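ADP-ribosylating toxin CARDS (Mycoplasma pneumoniae, PDB 4TLV) transfers the ADP-ribosyl group of NAD(+) to multiple target proteins in vitro and, as the main virulence factor of the bacterium, causes vacuolation of mammalian cells. Local coordinates at residues N297-V302 against H401-C406; E271-P276 against H428-T433. All coordinates share one frame; numbering follows the deposited sequence.

Overall arrangement
The second domain of this toxin, D2, illustrates how a trefoil keeps its chain ends together while its sheet pairs strands far apart in sequence. After the N-terminal mART domain the chain passes into the linker, whose last residues lie in 271-276, a segment that carries most of the KELED motif and leads into strand 278-281. It then runs through strand 298-303, and about a hundred residues later strand 401-407 returns to pair with it, closing the inner loop of interaction 1. Residues 428-433, beyond strand 415-421, come back to the entry segment in interaction 2, which encloses interaction 1 without crossing it. The two centres lie about 21 Å apart, and the contacts do not touch.

Interaction 1. Residues N297-V302 against H401-C406; sequences NNVFLV and HDLYVC
Leu-301 and His-401 face each other as an antiparallel hydrogen-bonded pair, and this single ladder step carries the backbone part of the contact. Leu-301 N donates to His-401 O at 2.7 Å, and His-401 N returns the bond to Leu-301 O at 2.8 Å with an N-H...O angle of 160°. Both donors lie in their acceptors' carbonyl planes.

Beyond this pair the strands splay, and water takes over the polar bridging. One water accepts a hydrogen bond from Leu-403 N, 2.8 Å away, and lies 2.7 Å from Val-299 O; a second lies between Val-299 O and Asp-402 OD1.

Apolar contacts fill the buried side. Leu-301 CD1 meets Leu-403 CD1 at 4.1 Å, while the other methyl of Leu-403, CD2, approaches Val-299 CG1 at 4.2 Å. A chi1 of 178° swings Leu-403 CG away from the backbone N and parts its methyls toward both partners; Leu-418 of strand 415-421 touches both leucines.

The His-401 ring presents its edge to Leu-301 O, with CD2 3.6 Å away, while its ND1 bonds to Ser-396 OG and Trp-392 packs edge-to-face.

This short antiparallel pairing joins strands about a hundred residues apart in the D2 beta-trefoil.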
ATOM      1  N   ASN A 297     -18.727  12.582   5.881  1.00 20.11           N
ATOM      2  CA  ASN A 297     -17.629  12.316   4.946  1.00 18.63           C
ATOM      3  C   ASN A 297     -17.337  13.448   3.962  1.00 17.31           C
ATOM      4  O   ASN A 297     -16.607  13.256   3.004  1.00 16.11           O
ATOM      5  CB  ASN A 297     -17.839  10.990   4.194  1.00 19.77           C
ATOM      6  CG  ASN A 297     -17.501   9.776   5.060  1.00 19.25           C
ATOM      7  OD1 ASN A 297     -16.869   9.909   6.108  1.00 23.28           O
ATOM      8  ND2 ASN A 297     -17.940   8.606   4.636  1.00 21.18           N
ATOM      9  N   ASN A 298     -17.887  14.634   4.195  1.00 18.12           N
ATOM     10  CA  ASN A 298     -17.595  15.752   3.295  1.00 17.73           C
ATOM     11  C   ASN A 298     -16.166  16.283   3.463  1.00 14.48           C
ATOM     12  O   ASN A 298     -15.634  16.320   4.572  1.00 18.49           O
ATOM     13  CB  ASN A 298     -18.587  16.898   3.512  1.00 22.75           C
ATOM     14  CG  ASN A 298     -19.971  16.589   2.952  1.00 21.36           C
ATOM     15  OD1 ASN A 298     -20.132  15.686   2.135  1.00 25.23           O
ATOM     16  ND2 ASN A 298     -20.968  17.350   3.384  1.00 28.30           N
ATOM     17  N   VAL A 299     -15.570  16.703   2.355  1.00 16.21           N
ATOM     18  CA  VAL A 299     -14.280  17.379   2.353  1.00 17.94           C
ATOM     19  C   VAL A 299     -14.559  18.725   1.712  1.00 19.36           C
ATOM     20  O   VAL A 299     -15.267  18.785   0.714  1.00 21.33           O
ATOM     21  CB  VAL A 299     -13.264  16.636   1.493  1.00 16.34           C
ATOM     22  CG1 VAL A 299     -11.912  17.411   1.440  1.00 16.44           C
ATOM     23  CG2 VAL A 299     -13.061  15.215   2.030  1.00 15.76           C
ATOM     24  N   PHE A 300     -14.020  19.800   2.275  1.00 17.41           N
ATOM     25  CA  PHE A 300     -14.317  21.119   1.735  1.00 18.84           C
ATOM     26  C   PHE A 300     -13.249  22.136   2.081  1.00 21.02           C
ATOM     27  O   PHE A 300     -12.333  21.863   2.860  1.00 17.34           O
ATOM     28  CB  PHE A 300     -15.672  21.593   2.250  1.00 22.08           C
ATOM     29  CG  PHE A 300     -15.831  21.438   3.716  1.00 19.80           C
ATOM     30  CD1 PHE A 300     -16.327  20.262   4.252  1.00 22.84           C
ATOM     31  CD2 PHE A 300     -15.465  22.458   4.577  1.00 24.41           C
ATOM     32  CE1 PHE A 300     -16.469  20.117   5.635  1.00 23.18           C
ATOM     33  CE2 PHE A 300     -15.607  22.316   5.942  1.00 21.87           C
ATOM     34  CZ  PHE A 300     -16.100  21.144   6.473  1.00 24.29           C
ATOM     35  N   LEU A 301     -13.394  23.326   1.509  1.00 19.28           N
ATOM     36  CA  LEU A 301     -12.407  24.387   1.654  1.00 17.70           C
ATOM     37  C   LEU A 301     -13.054  25.582   2.339  1.00 20.72           C
ATOM     38  O   LEU A 301     -14.181  25.953   2.017  1.00 23.13           O
ATOM     39  CB  LEU A 301     -11.914  24.812   0.266  1.00 18.70           C
ATOM     40  CG  LEU A 301     -11.323  23.739  -0.643  1.00 23.54           C
ATOM     41  CD1 LEU A 301     -11.366  24.183  -2.105  1.00 21.10           C
ATOM     42  CD2 LEU A 301      -9.903  23.435  -0.218  1.00 19.82           C
ATOM     43  N   VAL A 302     -12.337  26.174   3.285  1.00 19.27           N
ATOM     44  CA  VAL A 302     -12.806  27.351   3.996  1.00 22.04           C
ATOM     45  C   VAL A 302     -11.798  28.456   3.753  1.00 24.90           C
ATOM     46  O   VAL A 302     -10.597  28.270   3.987  1.00 22.80           O
ATOM     47  CB  VAL A 302     -12.928  27.066   5.499  1.00 21.21           C
ATOM     48  CG1 VAL A 302     -13.215  28.347   6.287  1.00 29.42           C
ATOM     49  CG2 VAL A 302     -13.999  26.007   5.744  1.00 22.92           C
ATOM     50  N   HIS A 401     -16.424  25.468   0.332  1.00 25.91           N
ATOM     51  CA  HIS A 401     -16.368  25.192  -1.094  1.00 21.59           C
ATOM     52  C   HIS A 401     -15.915  23.764  -1.351  1.00 26.04           C
ATOM     53  O   HIS A 401     -15.034  23.241  -0.659  1.00 21.46           O
ATOM     54  CB  HIS A 401     -15.439  26.186  -1.786  1.00 24.23           C
ATOM     55  CG  HIS A 401     -15.796  27.615  -1.521  1.00 30.39           C
ATOM     56  ND1 HIS A 401     -16.622  28.464  -2.176  1.00 33.14           N
ATOM     57  CD2 HIS A 401     -15.299  28.317  -0.443  1.00 31.26           C
ATOM     58  CE1 HIS A 401     -16.595  29.659  -1.498  1.00 33.73           C
ATOM     59  NE2 HIS A 401     -15.793  29.544  -0.455  1.00 36.15           N
ATOM     60  N   ASP A 402     -16.525  23.145  -2.355  1.00 20.88           N
ATOM     61  CA  ASP A 402     -16.196  21.788  -2.733  1.00 26.20           C
ATOM     62  C   ASP A 402     -14.825  21.701  -3.394  1.00 22.91           C
ATOM     63  O   ASP A 402     -14.333  22.674  -3.978  1.00 20.07           O
ATOM     64  CB  ASP A 402     -17.265  21.223  -3.667  1.00 28.65           C
ATOM     65  CG  ASP A 402     -18.544  20.852  -2.930  1.00 33.34           C
ATOM     66  OD1 ASP A 402     -18.584  20.972  -1.685  1.00 28.53           O
ATOM     67  OD2 ASP A 402     -19.505  20.429  -3.601  1.00 37.54           O
ATOM     68  N   LEU A 403     -14.220  20.523  -3.293  1.00 20.10           N
ATOM     69  CA  LEU A 403     -12.887  20.278  -3.828  1.00 20.54           C
ATOM     70  C   LEU A 403     -12.959  19.267  -4.965  1.00 19.75           C
ATOM     71  O   LEU A 403     -13.551  18.201  -4.810  1.00 22.54           O
ATOM     72  CB  LEU A 403     -11.955  19.759  -2.720  1.00 18.36           C
ATOM     73  CG  LEU A 403     -10.529  19.413  -3.139  1.00 19.91           C
ATOM     74  CD1 LEU A 403      -9.787  20.667  -3.615  1.00 18.84           C
ATOM     75  CD2 LEU A 403      -9.780  18.722  -1.976  1.00 18.01           C
ATOM     76  N   TYR A 404     -12.352  19.604  -6.103  1.00 16.37           N
ATOM     77  CA  TYR A 404     -12.398  18.736  -7.282  1.00 19.28           C
ATOM     78  C   TYR A 404     -11.009  18.336  -7.757  1.00 17.50           C
ATOM     79  O   TYR A 404     -10.013  18.928  -7.360  1.00 20.93           O
ATOM     80  CB  TYR A 404     -13.121  19.429  -8.440  1.00 20.55           C
ATOM     81  CG  TYR A 404     -14.466  20.018  -8.065  1.00 24.00           C
ATOM     82  CD1 TYR A 404     -15.587  19.207  -7.909  1.00 26.92           C
ATOM     83  CD2 TYR A 404     -14.612  21.384  -7.865  1.00 26.51           C
ATOM     84  CE1 TYR A 404     -16.819  19.747  -7.562  1.00 27.77           C
ATOM     85  CE2 TYR A 404     -15.839  21.937  -7.518  1.00 24.60           C
ATOM     86  CZ  TYR A 404     -16.937  21.115  -7.374  1.00 26.94           C
ATOM     87  OH  TYR A 404     -18.147  21.665  -7.026  1.00 33.78           O
ATOM     88  N   VAL A 405     -10.957  17.322  -8.615  1.00 17.26           N
ATOM     89  CA  VAL A 405      -9.743  16.971  -9.323  1.00 17.19           C
ATOM     90  C   VAL A 405     -10.062  17.059 -10.812  1.00 22.76           C
ATOM     91  O   VAL A 405     -11.056  16.482 -11.264  1.00 20.91           O
ATOM     92  CB  VAL A 405      -9.306  15.535  -9.022  1.00 19.23           C
ATOM     93  CG1 VAL A 405      -8.017  15.212  -9.771  1.00 20.59           C
ATOM     94  CG2 VAL A 405      -9.160  15.322  -7.518  1.00 17.18           C
ATOM     95  N   CYS A 406      -9.219  17.768 -11.560  1.00 21.48           N
ATOM     96  CA  CYS A 406      -9.385  17.926 -13.006  1.00 21.11           C
ATOM     97  C   CYS A 406      -8.065  17.753 -13.727  1.00 20.55           C
ATOM     98  O   CYS A 406      -7.018  18.115 -13.199  1.00 20.40           O
ATOM     99  CB  CYS A 406      -9.885  19.334 -13.352  1.00 22.27           C
ATOM    100  SG  CYS A 406     -11.355  19.880 -12.497  1.00 28.12           S
TER
HETATM  101  O   HOH W   1     -15.440  18.311  -1.976  1.00 18.81           O
HETATM  102  O   HOH W   2     -18.268  18.611   0.285  1.00 31.73           O

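Interaction 2. Residues E271-P276 against H428-T433; sequences ELEDTP and HAQFVT. With ACT (acetate ion), chain M.
Gln-430 reaches from a short 3-10 turn near the end of the D2 beta-trefoil to the KELED segment that leads into the domain, tying the end of the trefoil to the linker that enters it. From CB, chi1 of 74° sets CG between the backbone N and the carbonyl carbon, and the chain then runs out extended. CG rests against Thr-275 CG2 at 4.0 Å; the same methyl also touches His-428 CB. The amide then uses both its polar atoms on the backbone opposite. NE2 donates to Glu-271 O at 3.0 Å, the acceptor lying close to the amide plane, whereas OE1 receives Glu-273 N at 2.9 Å from a donor 38° out of its carbonyl plane. These two bonds, to residues two apart, fix the rotation of the amide.

The Glu-273 carboxylate lies nearly parallel to this amide, 12° between planes, but its OE1 makes a poor angle with NE2; its OE2 bonds to His-163 NE2, in the mART region. That histidine also binds, through ND1, an acetate that probably came from the crystallisation liquor and accepts a bond from Ala-429 N. Farther along, Thr-275 OG1 sits 3.6 Å from Phe-431 CD1. Water closes the far end: one molecule accepts from His-428 N at 2.7 Å and donates to Pro-276 O at 2.8 Å.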
ATOM      1  N   GLU A 271       9.619  12.738  14.786  1.00 13.02           N
ATOM      2  CA  GLU A 271       9.532  13.908  13.919  1.00 13.09           C
ATOM      3  C   GLU A 271       8.097  14.365  13.648  1.00 12.15           C
ATOM      4  O   GLU A 271       7.895  15.475  13.141  1.00 13.87           O
ATOM      5  CB  GLU A 271      10.222  13.619  12.565  1.00 14.30           C
ATOM      6  CG  GLU A 271      11.723  13.391  12.673  1.00 14.33           C
ATOM      7  CD  GLU A 271      12.346  12.701  11.465  1.00 14.51           C
ATOM      8  OE1 GLU A 271      11.608  12.193  10.596  1.00 11.79           O
ATOM      9  OE2 GLU A 271      13.598  12.662  11.385  1.00 15.12           O
ATOM     10  N   LEU A 272       7.102  13.513  13.914  1.00 10.03           N
ATOM     11  CA  LEU A 272       5.741  13.806  13.438  1.00 11.98           C
ATOM     12  C   LEU A 272       5.125  14.988  14.169  1.00 15.59           C
ATOM     13  O   LEU A 272       5.257  15.095  15.379  1.00 12.24           O
ATOM     14  CB  LEU A 272       4.816  12.586  13.581  1.00 12.48           C
ATOM     15  CG  LEU A 272       5.288  11.312  12.860  1.00 13.65           C
ATOM     16  CD1 LEU A 272       4.251  10.216  13.004  1.00 16.18           C
ATOM     17  CD2 LEU A 272       5.567  11.597  11.394  1.00 12.19           C
ATOM     18  N   GLU A 273       4.446  15.856  13.421  1.00 14.91           N
ATOM     19  CA  GLU A 273       3.727  16.999  13.975  1.00 17.55           C
ATOM     20  C   GLU A 273       2.364  17.055  13.323  1.00 16.41           C
ATOM     21  O   GLU A 273       2.198  16.606  12.193  1.00 15.30           O
ATOM     22  CB  GLU A 273       4.453  18.321  13.653  1.00 17.16           C
ATOM     23  CG  GLU A 273       5.874  18.405  14.166  1.00 20.52           C
ATOM     24  CD  GLU A 273       6.727  19.443  13.422  1.00 26.16           C
ATOM     25  OE1 GLU A 273       6.313  19.950  12.337  1.00 27.94           O
ATOM     26  OE2 GLU A 273       7.830  19.730  13.923  1.00 32.56           O
ATOM     27  N   ASP A 274       1.391  17.609  14.037  1.00 14.22           N
ATOM     28  CA  ASP A 274       0.059  17.819  13.492  1.00 16.67           C
ATOM     29  C   ASP A 274       0.079  19.022  12.561  1.00 18.83           C
ATOM     30  O   ASP A 274       0.453  20.121  12.972  1.00 19.20           O
ATOM     31  CB  ASP A 274      -0.937  18.059  14.627  1.00 19.99           C
ATOM     32  CG  ASP A 274      -1.240  16.798  15.423  1.00 23.57           C
ATOM     33  OD1 ASP A 274      -0.898  15.681  14.970  1.00 20.73           O
ATOM     34  OD2 ASP A 274      -1.851  16.936  16.498  1.00 30.08           O
ATOM     35  N   THR A 275      -0.314  18.824  11.311  1.00 16.30           N
ATOM     36  CA  THR A 275      -0.266  19.904  10.332  1.00 15.62           C
ATOM     37  C   THR A 275      -1.625  20.148   9.682  1.00 16.13           C
ATOM     38  O   THR A 275      -2.203  19.236   9.078  1.00 18.32           O
ATOM     39  CB  THR A 275       0.745  19.580   9.196  1.00 15.79           C
ATOM     40  OG1 THR A 275       0.375  18.348   8.559  1.00 15.49           O
ATOM     41  CG2 THR A 275       2.159  19.419   9.746  1.00 19.54           C
ATOM     42  N   PRO A 276      -2.139  21.380   9.787  1.00 13.80           N
ATOM     43  CA  PRO A 276      -3.277  21.748   8.936  1.00 14.48           C
ATOM     44  C   PRO A 276      -2.774  21.940   7.505  1.00 15.68           C
ATOM     45  O   PRO A 276      -1.561  21.980   7.283  1.00 17.76           O
ATOM     46  CB  PRO A 276      -3.725  23.091   9.526  1.00 17.07           C
ATOM     47  CG  PRO A 276      -2.458  23.663  10.102  1.00 19.70           C
ATOM     48  CD  PRO A 276      -1.801  22.456  10.738  1.00 19.55           C
ATOM     49  N   HIS A 428       2.850  23.397   7.189  1.00 17.72           N
ATOM     50  CA  HIS A 428       4.218  23.082   7.589  1.00 19.74           C
ATOM     51  C   HIS A 428       4.851  22.047   6.667  1.00 15.99           C
ATOM     52  O   HIS A 428       4.151  21.280   6.009  1.00 15.74           O
ATOM     53  CB  HIS A 428       4.302  22.732   9.064  1.00 22.56           C
ATOM     54  CG  HIS A 428       4.107  23.930   9.951  1.00 35.28           C
ATOM     55  ND1 HIS A 428       4.143  24.068  11.298  1.00 40.55           N
ATOM     56  CD2 HIS A 428       3.837  25.185   9.444  1.00 29.75           C
ATOM     57  CE1 HIS A 428       3.890  25.392  11.576  1.00 37.58           C
ATOM     58  NE2 HIS A 428       3.711  26.044  10.442  1.00 35.16           N
ATOM     59  N   ALA A 429       6.177  22.064   6.592  1.00 14.25           N
ATOM     60  CA  ALA A 429       6.879  21.424   5.483  1.00 14.80           C
ATOM     61  C   ALA A 429       6.665  19.912   5.426  1.00 13.38           C
ATOM     62  O   ALA A 429       6.654  19.321   4.342  1.00 11.46           O
ATOM     63  CB  ALA A 429       8.385  21.739   5.553  1.00 13.97           C
ATOM     64  N   GLN A 430       6.505  19.275   6.584  1.00  9.88           N
ATOM     65  CA  GLN A 430       6.442  17.810   6.570  1.00 15.27           C
ATOM     66  C   GLN A 430       5.150  17.278   5.953  1.00 12.23           C
ATOM     67  O   GLN A 430       5.088  16.125   5.548  1.00 11.94           O
ATOM     68  CB  GLN A 430       6.687  17.201   7.958  1.00 10.18           C
ATOM     69  CG  GLN A 430       5.535  17.365   8.927  1.00 14.46           C
ATOM     70  CD  GLN A 430       5.865  16.738  10.256  1.00 17.87           C
ATOM     71  OE1 GLN A 430       5.110  15.716  10.633  1.00 14.48           O
ATOM     72  NE2 GLN A 430       6.818  17.156  10.930  1.00 14.12           N
ATOM     73  N   PHE A 431       4.129  18.118   5.834  1.00 12.66           N
ATOM     74  CA  PHE A 431       2.915  17.637   5.190  1.00 14.54           C
ATOM     75  C   PHE A 431       3.184  17.069   3.799  1.00 12.99           C
ATOM     76  O   PHE A 431       2.608  16.050   3.409  1.00 13.61           O
ATOM     77  CB  PHE A 431       1.807  18.696   5.097  1.00  9.83           C
ATOM     78  CG  PHE A 431       0.561  18.153   4.474  1.00 10.68           C
ATOM     79  CD1 PHE A 431      -0.209  17.236   5.158  1.00 13.52           C
ATOM     80  CD2 PHE A 431       0.199  18.492   3.180  1.00 12.13           C
ATOM     81  CE1 PHE A 431      -1.352  16.690   4.568  1.00 11.55           C
ATOM     82  CE2 PHE A 431      -0.936  17.960   2.608  1.00 15.39           C
ATOM     83  CZ  PHE A 431      -1.705  17.051   3.307  1.00 12.55           C
ATOM     84  N   VAL A 432       4.071  17.714   3.041  1.00 12.47           N
ATOM     85  CA  VAL A 432       4.311  17.297   1.667  1.00 12.23           C
ATOM     86  C   VAL A 432       5.377  16.202   1.541  1.00 11.69           C
ATOM     87  O   VAL A 432       6.062  16.095   0.518  1.00 12.53           O
ATOM     88  CB  VAL A 432       4.616  18.505   0.751  1.00 14.07           C
ATOM     89  CG1 VAL A 432       3.410  19.461   0.752  1.00 13.75           C
ATOM     90  CG2 VAL A 432       5.880  19.219   1.206  1.00 13.39           C
ATOM     91  N   THR A 433       5.477  15.374   2.582  1.00  9.81           N
ATOM     92  CA  THR A 433       6.316  14.189   2.591  1.00  9.77           C
ATOM     93  C   THR A 433       5.467  13.017   3.097  1.00 11.55           C
ATOM     94  O   THR A 433       4.463  13.222   3.745  1.00 11.72           O
ATOM     95  CB  THR A 433       7.532  14.360   3.522  1.00 11.23           C
ATOM     96  OG1 THR A 433       7.086  14.474   4.871  1.00 13.26           O
ATOM     97  CG2 THR A 433       8.322  15.633   3.145  1.00 11.94           C
TER
HETATM   98  C   ACT M 607       7.759  25.189   8.374  0.94 26.10           C
HETATM   99  O   ACT M 607       7.549  23.952   8.330  0.94 20.83           O
HETATM  100  OXT ACT M 607       8.390  25.621   9.367  0.94 25.76           O
HETATM  101  CH3 ACT M 607       7.285  26.110   7.291  0.94 26.09           C
HETATM  102  O   HOH W   3       2.939  22.090  12.216  1.00 37.54           O
HETATM  103  O   HOH W   4       0.786  22.561   8.790  1.00 26.49           O